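Local coordinates for flagellar hook-associated protein 2 (Bdellovibrio bacteriovorus, PDB 6KTY), which probably caps the growing tip of the flagellar filament, helping flagellin subunits to polymerise there and keeping them from leaking out, at residues 39-44 with 151-156; 162-167 with 178-183; 97-102 with 116-121. All coordinates share one frame; numbering follows the deposited sequence.

In the fold
From the N terminus, strand 32-39 runs out of the lobe that holds both ends of this fragment, and 39-44 leads into a second lobe. That lobe, with strands 45-48, 98-104 and 113-119 and helix 84-94, is finished before the chain returns through 151-156, where contact 1 closes the long loop. Contact 3, a hairpin, lies within that loop. Contact 2 follows in series, closing a short loop between 162-167 and 178-183 and tying the edge of the five-stranded sheet to the small three-stranded one. Contacts 1 and 2 touch through A41 and N167; contacts 1 and 3 touch through P44 and G119. The two-lobed build fits the D2 and D3 head domains of FliD.

Contact 1: residues 39-44 with 151-156; sequences QLAQKP and QNAKVK
Q39 and K154 face each other as an antiparallel hydrogen-bonded pair: Q39 N donates a hydrogen bond to K154 O (3.1 Å) and K154 N donates one to Q39 O (3.0 Å). Three residues on from Q39 and three back from K154, Q42 and Q151 form a second such pair, with Q42 N only 2.8 Å from Q151 O. Regular antiparallel pairs of this kind recur every two residues; here they are three apart, and between them the backbones of A41 and A153 come close, CA to CA 3.8 Å, with their methyl groups in contact. The Q39 side chain spans this irregular place. With CG anti to the backbone N (chi1 170°) and the chain extended, its amide reaches over the other backbone, where NE2 donates to N152 O at 3.0 Å. The donor lies nearly along the C=O axis and the acceptor close to the plane of the Q39 amide, but the N-H itself is bent (136°). The same NE2 makes a weak bond to Q151 OE1, the two amide planes standing almost perpendicular (85°). One nitrogen thus ties Q39 to a backbone and a side-chain oxygen. The Q42 and Q151 side chains lie side by side, CG of Q42 against CB of Q151 at 3.8 Å. Beyond CG, Q42 bends back, and its NE2 gives a nearly straight bond to L40 O (3.0 Å), entering from above that carbonyl plane. Outside the pair, R148 holds Q42 OE1, while E188 of the second subunit takes a bond from Q42 NE2. N124 and E163 secure the N152 amide. The contact is the double chain crossing between the lobes; on the side of the chain ends, strands 32-39 and 153-157 run on as sheet neighbours, with 160-164 at the far side of 153-157 and F180 of strand 178-180 packed on L40.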
loop_
_atom_site.group_PDB
_atom_site.type_symbol
_atom_site.label_atom_id
_atom_site.label_comp_id
_atom_site.label_asym_id
_atom_site.label_seq_id
_atom_site.Cartn_x
_atom_site.Cartn_y
_atom_site.Cartn_z
ATOM N N GLN A 39 -5.188 -9.036 -8.534
ATOM C CA GLN A 39 -6.495 -8.441 -8.839
ATOM C C GLN A 39 -7.557 -9.327 -8.232
ATOM O O GLN A 39 -7.436 -10.562 -8.300
ATOM C CB GLN A 39 -6.592 -8.410 -10.362
ATOM C CG GLN A 39 -7.907 -8.069 -10.960
ATOM C CD GLN A 39 -7.851 -8.295 -12.461
ATOM O OE1 GLN A 39 -7.221 -7.525 -13.179
ATOM N NE2 GLN A 39 -8.503 -9.368 -12.937
ATOM N N LEU A 40 -8.587 -8.739 -7.635
ATOM C CA LEU A 40 -9.698 -9.538 -7.175
ATOM C C LEU A 40 -10.465 -10.067 -8.390
ATOM O O LEU A 40 -10.417 -9.492 -9.472
ATOM C CB LEU A 40 -10.636 -8.730 -6.288
ATOM C CG LEU A 40 -10.057 -8.250 -4.958
ATOM C CD1 LEU A 40 -11.093 -7.334 -4.319
ATOM C CD2 LEU A 40 -9.696 -9.388 -3.981
ATOM N N ALA A 41 -11.163 -11.172 -8.212
ATOM C CA ALA A 41 -12.134 -11.595 -9.225
ATOM C C ALA A 41 -13.246 -10.525 -9.351
ATOM O O ALA A 41 -13.623 -9.930 -8.352
ATOM C CB ALA A 41 -12.715 -12.940 -8.853
ATOM N N GLN A 42 -13.726 -10.285 -10.574
ATOM C CA GLN A 42 -14.644 -9.179 -10.865
ATOM C C GLN A 42 -15.981 -9.738 -11.362
ATOM O O GLN A 42 -15.997 -10.663 -12.196
ATOM C CB GLN A 42 -14.077 -8.256 -11.942
ATOM C CG GLN A 42 -12.680 -7.779 -11.731
ATOM C CD GLN A 42 -12.603 -6.650 -10.716
ATOM O OE1 GLN A 42 -13.234 -5.621 -10.884
ATOM N NE2 GLN A 42 -11.831 -6.844 -9.672
ATOM N N LYS A 43 -17.074 -9.168 -10.837
ATOM C CA LYS A 43 -18.426 -9.415 -11.325
ATOM C C LYS A 43 -18.653 -8.677 -12.630
ATOM O O LYS A 43 -18.174 -7.564 -12.782
ATOM C CB LYS A 43 -19.463 -8.895 -10.326
ATOM C CG LYS A 43 -19.439 -9.543 -8.977
ATOM C CD LYS A 43 -20.365 -8.754 -8.031
ATOM C CE LYS A 43 -19.898 -8.806 -6.578
ATOM N NZ LYS A 43 -19.254 -7.493 -6.158
ATOM N N PRO A 44 -19.430 -9.268 -13.556
ATOM C CA PRO A 44 -19.837 -8.484 -14.727
ATOM C C PRO A 44 -20.804 -7.403 -14.221
ATOM O O PRO A 44 -21.544 -7.665 -13.262
ATOM C CB PRO A 44 -20.575 -9.506 -15.591
ATOM C CG PRO A 44 -21.161 -10.451 -14.577
ATOM C CD PRO A 44 -20.230 -10.493 -13.424
ATOM N N GLN A 151 -14.372 -11.067 -14.557
ATOM C CA GLN A 151 -12.966 -11.475 -14.629
ATOM C C GLN A 151 -12.552 -12.395 -13.500
ATOM O O GLN A 151 -13.075 -12.347 -12.379
ATOM C CB GLN A 151 -12.027 -10.283 -14.562
ATOM C CG GLN A 151 -12.145 -9.230 -15.672
ATOM C CD GLN A 151 -10.983 -8.252 -15.592
ATOM O OE1 GLN A 151 -9.821 -8.675 -15.540
ATOM N NE2 GLN A 151 -11.277 -6.954 -15.556
ATOM N N ASN A 152 -11.553 -13.218 -13.816
ATOM C CA ASN A 152 -10.888 -14.029 -12.839
ATOM C C ASN A 152 -10.041 -13.148 -11.895
ATOM O O ASN A 152 -9.554 -12.071 -12.272
ATOM C CB ASN A 152 -9.974 -15.066 -13.554
ATOM C CG ASN A 152 -10.742 -16.068 -14.391
ATOM O OD1 ASN A 152 -11.923 -16.363 -14.134
ATOM N ND2 ASN A 152 -10.065 -16.624 -15.391
ATOM N N ALA A 153 -9.875 -13.628 -10.661
ATOM C CA ALA A 153 -8.784 -13.179 -9.803
ATOM C C ALA A 153 -7.448 -13.541 -10.421
ATOM O O ALA A 153 -7.301 -14.546 -11.152
ATOM C CB ALA A 153 -8.882 -13.768 -8.431
ATOM N N LYS A 154 -6.464 -12.691 -10.158
ATOM C CA LYS A 154 -5.098 -12.976 -10.541
ATOM C C LYS A 154 -4.317 -12.993 -9.254
ATOM O O LYS A 154 -4.353 -12.020 -8.488
ATOM C CB LYS A 154 -4.540 -11.919 -11.490
ATOM C CG LYS A 154 -5.206 -11.887 -12.867
ATOM C CD LYS A 154 -4.692 -10.734 -13.695
ATOM C CE LYS A 154 -5.253 -10.750 -15.112
ATOM N NZ LYS A 154 -4.798 -9.491 -15.830
ATOM N N VAL A 155 -3.662 -14.115 -8.990
ATOM C CA VAL A 155 -2.826 -14.255 -7.835
ATOM C C VAL A 155 -1.504 -14.883 -8.194
ATOM O O VAL A 155 -1.423 -15.695 -9.107
ATOM C CB VAL A 155 -3.511 -15.092 -6.761
ATOM C CG1 VAL A 155 -4.913 -14.490 -6.497
ATOM C CG2 VAL A 155 -3.610 -16.534 -7.188
ATOM N N LYS A 156 -0.475 -14.548 -7.451
ATOM C CA LYS A 156 0.793 -15.200 -7.637
ATOM C C LYS A 156 1.084 -16.139 -6.480
ATOM O O LYS A 156 0.993 -15.753 -5.310
ATOM C CB LYS A 156 1.916 -14.187 -7.784
ATOM C CG LYS A 156 1.792 -13.278 -9.024
ATOM C CD LYS A 156 3.024 -12.358 -9.141
ATOM C CE LYS A 156 2.999 -11.593 -10.492
ATOM N NZ LYS A 156 4.064 -10.571 -10.636
#

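Contact 2: residues 162-167 with 178-183; sequences IELPDN and LDFKSA
N167 and F180 share the one hydrogen bond between 162-167 and 178-183: F180 N donates to N167 O at 3.0 Å, coming in from above the carbonyl plane (47° out of it). A second oxygen crowds that acceptor. D179 holds CG opposite its backbone N (chi1 -165°), which brings OD1 to 3.0 Å from N167 O; with both atoms acceptors, the pair is no bond. Charge partners probably offset the repulsion. K181 NZ forms a salt bridge with D179 OD2 (3.2 Å), and R190 of the second subunit forms another with OD1. The F180-N167 bond lies just before 168-169, at the start of the small antiparallel sheet in which strand 178-180 runs between 168-169 and 19-21. Van der Waals packing centres on the F180 ring, which bridges toward the larger sheet. L164 CD1, the apolar partner, meets the ring edge, 3.6 Å from CZ. N167 packs its backbone obliquely against the same ring, CA 3.4 Å from CD2. Its OD1 sits at the ring edge, in plane, the amide steeply inclined to the ring (74°). That oxygen is taken by A41 N, which anchors the N167 side chain to the loop after strand 32-39, while V155 of strand 153-157 also packs against F180.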
loop_
_atom_site.group_PDB
_atom_site.type_symbol
_atom_site.label_atom_id
_atom_site.label_comp_id
_atom_site.label_asym_id
_atom_site.label_seq_id
_atom_site.Cartn_x
_atom_site.Cartn_y
_atom_site.Cartn_z
ATOM N N ILE A 162 -1.421 -17.052 -11.519
ATOM C CA ILE A 162 -2.469 -17.931 -11.986
ATOM C C ILE A 162 -3.809 -17.229 -11.813
ATOM O O ILE A 162 -3.912 -16.207 -11.102
ATOM C CB ILE A 162 -2.456 -19.281 -11.251
ATOM C CG1 ILE A 162 -2.760 -19.106 -9.760
ATOM C CG2 ILE A 162 -1.110 -19.983 -11.464
ATOM C CD1 ILE A 162 -2.878 -20.391 -9.031
ATOM N N GLU A 163 -4.819 -17.755 -12.489
ATOM C CA GLU A 163 -6.146 -17.194 -12.441
ATOM C C GLU A 163 -7.111 -18.099 -11.693
ATOM O O GLU A 163 -7.131 -19.340 -11.888
ATOM C CB GLU A 163 -6.652 -16.909 -13.874
ATOM C CG GLU A 163 -5.928 -15.735 -14.464
ATOM C CD GLU A 163 -6.416 -15.283 -15.834
ATOM O OE1 GLU A 163 -7.517 -15.652 -16.281
ATOM O OE2 GLU A 163 -5.672 -14.503 -16.452
ATOM N N LEU A 164 -7.922 -17.472 -10.852
ATOM C CA LEU A 164 -8.958 -18.154 -10.092
ATOM C C LEU A 164 -10.340 -17.534 -10.408
ATOM O O LEU A 164 -10.467 -16.329 -10.629
ATOM C CB LEU A 164 -8.682 -18.079 -8.600
ATOM C CG LEU A 164 -7.264 -18.468 -8.139
ATOM C CD1 LEU A 164 -7.189 -18.365 -6.648
ATOM C CD2 LEU A 164 -6.931 -19.867 -8.571
ATOM N N PRO A 165 -11.380 -18.363 -10.418
ATOM C CA PRO A 165 -12.729 -17.880 -10.696
ATOM C C PRO A 165 -13.345 -16.989 -9.602
ATOM O O PRO A 165 -14.121 -16.069 -9.921
ATOM C CB PRO A 165 -13.539 -19.188 -10.865
ATOM C CG PRO A 165 -12.784 -20.208 -10.109
ATOM C CD PRO A 165 -11.333 -19.836 -10.228
ATOM N N ASP A 166 -13.006 -17.269 -8.339
ATOM C CA ASP A 166 -13.568 -16.599 -7.181
ATOM C C ASP A 166 -12.452 -16.006 -6.306
ATOM O O ASP A 166 -11.261 -16.300 -6.515
ATOM C CB ASP A 166 -14.365 -17.579 -6.318
ATOM C CG ASP A 166 -15.584 -18.167 -7.044
ATOM O OD1 ASP A 166 -16.356 -17.392 -7.661
ATOM O OD2 ASP A 166 -15.781 -19.405 -6.958
ATOM N N ASN A 167 -12.863 -15.256 -5.281
ATOM C CA ASN A 167 -11.946 -14.634 -4.337
ATOM C C ASN A 167 -11.722 -15.504 -3.127
ATOM O O ASN A 167 -11.712 -15.040 -1.985
ATOM C CB ASN A 167 -12.428 -13.213 -3.997
ATOM C CG ASN A 167 -12.336 -12.321 -5.194
ATOM O OD1 ASN A 167 -11.293 -12.266 -5.788
ATOM N ND2 ASN A 167 -13.408 -11.649 -5.571
ATOM N N LEU A 178 -8.603 -20.140 1.777
ATOM C CA LEU A 178 -8.159 -18.754 1.695
ATOM C C LEU A 178 -9.307 -17.881 1.171
ATOM O O LEU A 178 -10.018 -18.301 0.269
ATOM C CB LEU A 178 -6.984 -18.624 0.706
ATOM C CG LEU A 178 -5.651 -19.325 1.002
ATOM C CD1 LEU A 178 -4.612 -18.972 -0.072
ATOM C CD2 LEU A 178 -5.138 -18.913 2.363
ATOM N N ASP A 179 -9.497 -16.709 1.779
ATOM C CA ASP A 179 -10.374 -15.668 1.266
ATOM C C ASP A 179 -9.545 -14.421 0.984
ATOM O O ASP A 179 -8.869 -13.899 1.886
ATOM C CB ASP A 179 -11.477 -15.354 2.291
ATOM C CG ASP A 179 -12.623 -14.543 1.689
ATOM O OD1 ASP A 179 -13.225 -14.994 0.662
ATOM O OD2 ASP A 179 -12.948 -13.456 2.244
ATOM N N PHE A 180 -9.577 -13.943 -0.266
ATOM C CA PHE A 180 -8.866 -12.716 -0.604
ATOM C C PHE A 180 -9.683 -11.514 -0.122
ATOM O O PHE A 180 -10.843 -11.328 -0.548
ATOM C CB PHE A 180 -8.583 -12.638 -2.118
ATOM C CG PHE A 180 -8.061 -13.917 -2.682
ATOM C CD1 PHE A 180 -7.093 -14.643 -2.001
ATOM C CD2 PHE A 180 -8.540 -14.416 -3.881
ATOM C CE1 PHE A 180 -6.611 -15.848 -2.506
ATOM C CE2 PHE A 180 -8.077 -15.618 -4.379
ATOM C CZ PHE A 180 -7.118 -16.344 -3.678
ATOM N N LYS A 181 -9.091 -10.700 0.748
ATOM C CA LYS A 181 -9.803 -9.526 1.314
ATOM C C LYS A 181 -9.610 -8.227 0.515
ATOM O O LYS A 181 -10.429 -7.307 0.598
ATOM C CB LYS A 181 -9.344 -9.286 2.720
ATOM C CG LYS A 181 -9.364 -10.467 3.646
ATOM C CD LYS A 181 -10.750 -10.948 3.854
ATOM C CE LYS A 181 -10.829 -11.867 5.036
ATOM N NZ LYS A 181 -12.200 -12.416 5.176
ATOM N N SER A 182 -8.505 -8.120 -0.206
ATOM C CA SER A 182 -8.209 -6.948 -1.029
ATOM C C SER A 182 -7.188 -7.290 -2.072
ATOM O O SER A 182 -6.457 -8.244 -1.908
ATOM C CB SER A 182 -7.699 -5.775 -0.142
ATOM O OG SER A 182 -6.487 -6.087 0.533
ATOM N N ALA A 183 -7.127 -6.506 -3.143
ATOM C CA ALA A 183 -6.086 -6.629 -4.162
ATOM C C ALA A 183 -4.904 -5.777 -3.714
ATOM O O ALA A 183 -5.084 -4.679 -3.217
ATOM C CB ALA A 183 -6.596 -6.143 -5.497
#

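Contact 3: residues 97-102 with 116-121; sequences GLKAQV and LVSGLS
K99 rises from the same face as S118, its CB 4.0 Å from L120 CD2 and near S118 O, the oxygen that accepts the K99 backbone N-H at 2.9 Å. CG leaves anti to the backbone N (chi1 164°), and bends further out, at chi3 and chi4, turn the chain toward Q101. There NZ donates to Q101 OE1 (2.9 Å) from above the amide carbonyl plane; S118 OG, at 3.6 Å, is merely near. Q101 and L116 lie side by side on the same face, CG to CD2 4.1 Å. The two backbones form alternating hydrogen-bonded and non-hydrogen-bonded pairs of an antiparallel hairpin, L116 N reaching Q101 O at 2.8 Å. At its open end the direct bond from L120 N to G97 O is weak, and a water bridges the same two atoms, 2.7 Å from G97 O. L98, A100 and V117 occupy the other face, which packs against F66 of strand 63-68 and helix 84-94. K99 packs on Y33 of the second subunit, while strand 45-48 flanks 113-119 on the side away from 98-104, bonding through A46 to V117.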
loop_
_atom_site.group_PDB
_atom_site.type_symbol
_atom_site.label_atom_id
_atom_site.label_comp_id
_atom_site.label_asym_id
_atom_site.label_seq_id
_atom_site.Cartn_x
_atom_site.Cartn_y
_atom_site.Cartn_z
ATOM N N GLY A 97 -30.325 -13.618 -11.631
ATOM C CA GLY A 97 -28.893 -13.663 -11.345
ATOM C C GLY A 97 -28.235 -12.292 -11.299
ATOM O O GLY A 97 -27.002 -12.197 -11.420
ATOM N N LEU A 98 -29.054 -11.237 -11.189
ATOM C CA LEU A 98 -28.588 -9.858 -11.223
ATOM C C LEU A 98 -29.004 -9.130 -9.952
ATOM O O LEU A 98 -30.020 -9.464 -9.343
ATOM C CB LEU A 98 -29.117 -9.129 -12.455
ATOM C CG LEU A 98 -28.650 -9.729 -13.793
ATOM C CD1 LEU A 98 -29.349 -9.017 -14.905
ATOM C CD2 LEU A 98 -27.160 -9.660 -13.964
ATOM N N LYS A 99 -28.173 -8.194 -9.507
ATOM C CA LYS A 99 -28.489 -7.357 -8.334
ATOM C C LYS A 99 -28.380 -5.914 -8.806
ATOM O O LYS A 99 -27.389 -5.545 -9.429
ATOM C CB LYS A 99 -27.512 -7.641 -7.185
ATOM C CG LYS A 99 -27.470 -6.590 -6.044
ATOM C CD LYS A 99 -26.201 -6.788 -5.168
ATOM C CE LYS A 99 -25.475 -5.487 -4.872
ATOM N NZ LYS A 99 -25.046 -4.744 -6.118
ATOM N N ALA A 100 -29.422 -5.127 -8.574
ATOM C CA ALA A 100 -29.469 -3.764 -9.045
ATOM C C ALA A 100 -29.456 -2.863 -7.823
ATOM O O ALA A 100 -30.013 -3.198 -6.790
ATOM C CB ALA A 100 -30.735 -3.534 -9.854
ATOM N N GLN A 101 -28.824 -1.713 -7.949
ATOM C CA GLN A 101 -29.008 -0.661 -6.957
ATOM C C GLN A 101 -28.883 0.688 -7.614
ATOM O O GLN A 101 -28.314 0.823 -8.728
ATOM C CB GLN A 101 -28.020 -0.839 -5.797
ATOM C CG GLN A 101 -26.550 -0.712 -6.216
ATOM C CD GLN A 101 -25.577 -1.077 -5.052
ATOM O OE1 GLN A 101 -25.480 -2.237 -4.637
ATOM N NE2 GLN A 101 -24.873 -0.088 -4.548
ATOM N N VAL A 102 -29.379 1.722 -6.951
ATOM C CA VAL A 102 -29.220 3.065 -7.533
ATOM C C VAL A 102 -28.132 3.789 -6.739
ATOM O O VAL A 102 -28.192 3.836 -5.529
ATOM C CB VAL A 102 -30.529 3.857 -7.500
ATOM C CG1 VAL A 102 -30.303 5.279 -7.952
ATOM C CG2 VAL A 102 -31.601 3.134 -8.358
ATOM N N LEU A 116 -27.000 0.816 -11.230
ATOM C CA LEU A 116 -25.885 -0.126 -11.323
ATOM C C LEU A 116 -26.455 -1.536 -11.303
ATOM O O LEU A 116 -27.176 -1.908 -10.360
ATOM C CB LEU A 116 -24.933 0.070 -10.131
ATOM C CG LEU A 116 -23.862 -1.026 -9.864
ATOM C CD1 LEU A 116 -22.834 -1.021 -10.992
ATOM C CD2 LEU A 116 -23.141 -0.812 -8.510
ATOM N N VAL A 117 -26.134 -2.338 -12.304
ATOM C CA VAL A 117 -26.639 -3.719 -12.336
ATOM C C VAL A 117 -25.391 -4.642 -12.387
ATOM O O VAL A 117 -24.553 -4.492 -13.267
ATOM C CB VAL A 117 -27.541 -3.927 -13.545
ATOM C CG1 VAL A 117 -28.042 -5.357 -13.639
ATOM C CG2 VAL A 117 -28.735 -2.921 -13.536
ATOM N N SER A 118 -25.282 -5.586 -11.466
ATOM C CA SER A 118 -24.117 -6.462 -11.425
ATOM C C SER A 118 -24.525 -7.932 -11.323
ATOM O O SER A 118 -25.549 -8.252 -10.721
ATOM C CB SER A 118 -23.225 -6.028 -10.289
ATOM O OG SER A 118 -23.830 -6.409 -9.059
ATOM N N GLY A 119 -23.744 -8.818 -11.951
ATOM C CA GLY A 119 -23.918 -10.261 -11.788
ATOM C C GLY A 119 -23.647 -10.605 -10.347
ATOM O O GLY A 119 -23.063 -9.806 -9.613
ATOM N N LEU A 120 -24.067 -11.781 -9.917
ATOM C CA LEU A 120 -23.814 -12.210 -8.541
ATOM C C LEU A 120 -22.507 -12.994 -8.440
ATOM O O LEU A 120 -22.000 -13.176 -7.349
ATOM C CB LEU A 120 -24.972 -13.052 -8.011
ATOM C CG LEU A 120 -26.287 -12.287 -7.796
ATOM C CD1 LEU A 120 -27.448 -13.265 -7.554
ATOM C CD2 LEU A 120 -26.136 -11.314 -6.620
ATOM N N SER A 121 -21.970 -13.470 -9.579
ATOM C CA SER A 121 -20.749 -14.298 -9.581
ATOM C C SER A 121 -19.632 -13.628 -10.324
ATOM O O SER A 121 -19.846 -12.949 -11.328
ATOM C CB SER A 121 -20.993 -15.649 -10.250
ATOM O OG SER A 121 -21.985 -16.371 -9.550
HETATM O O HOH W 1 -24.831 -13.786 -11.864
#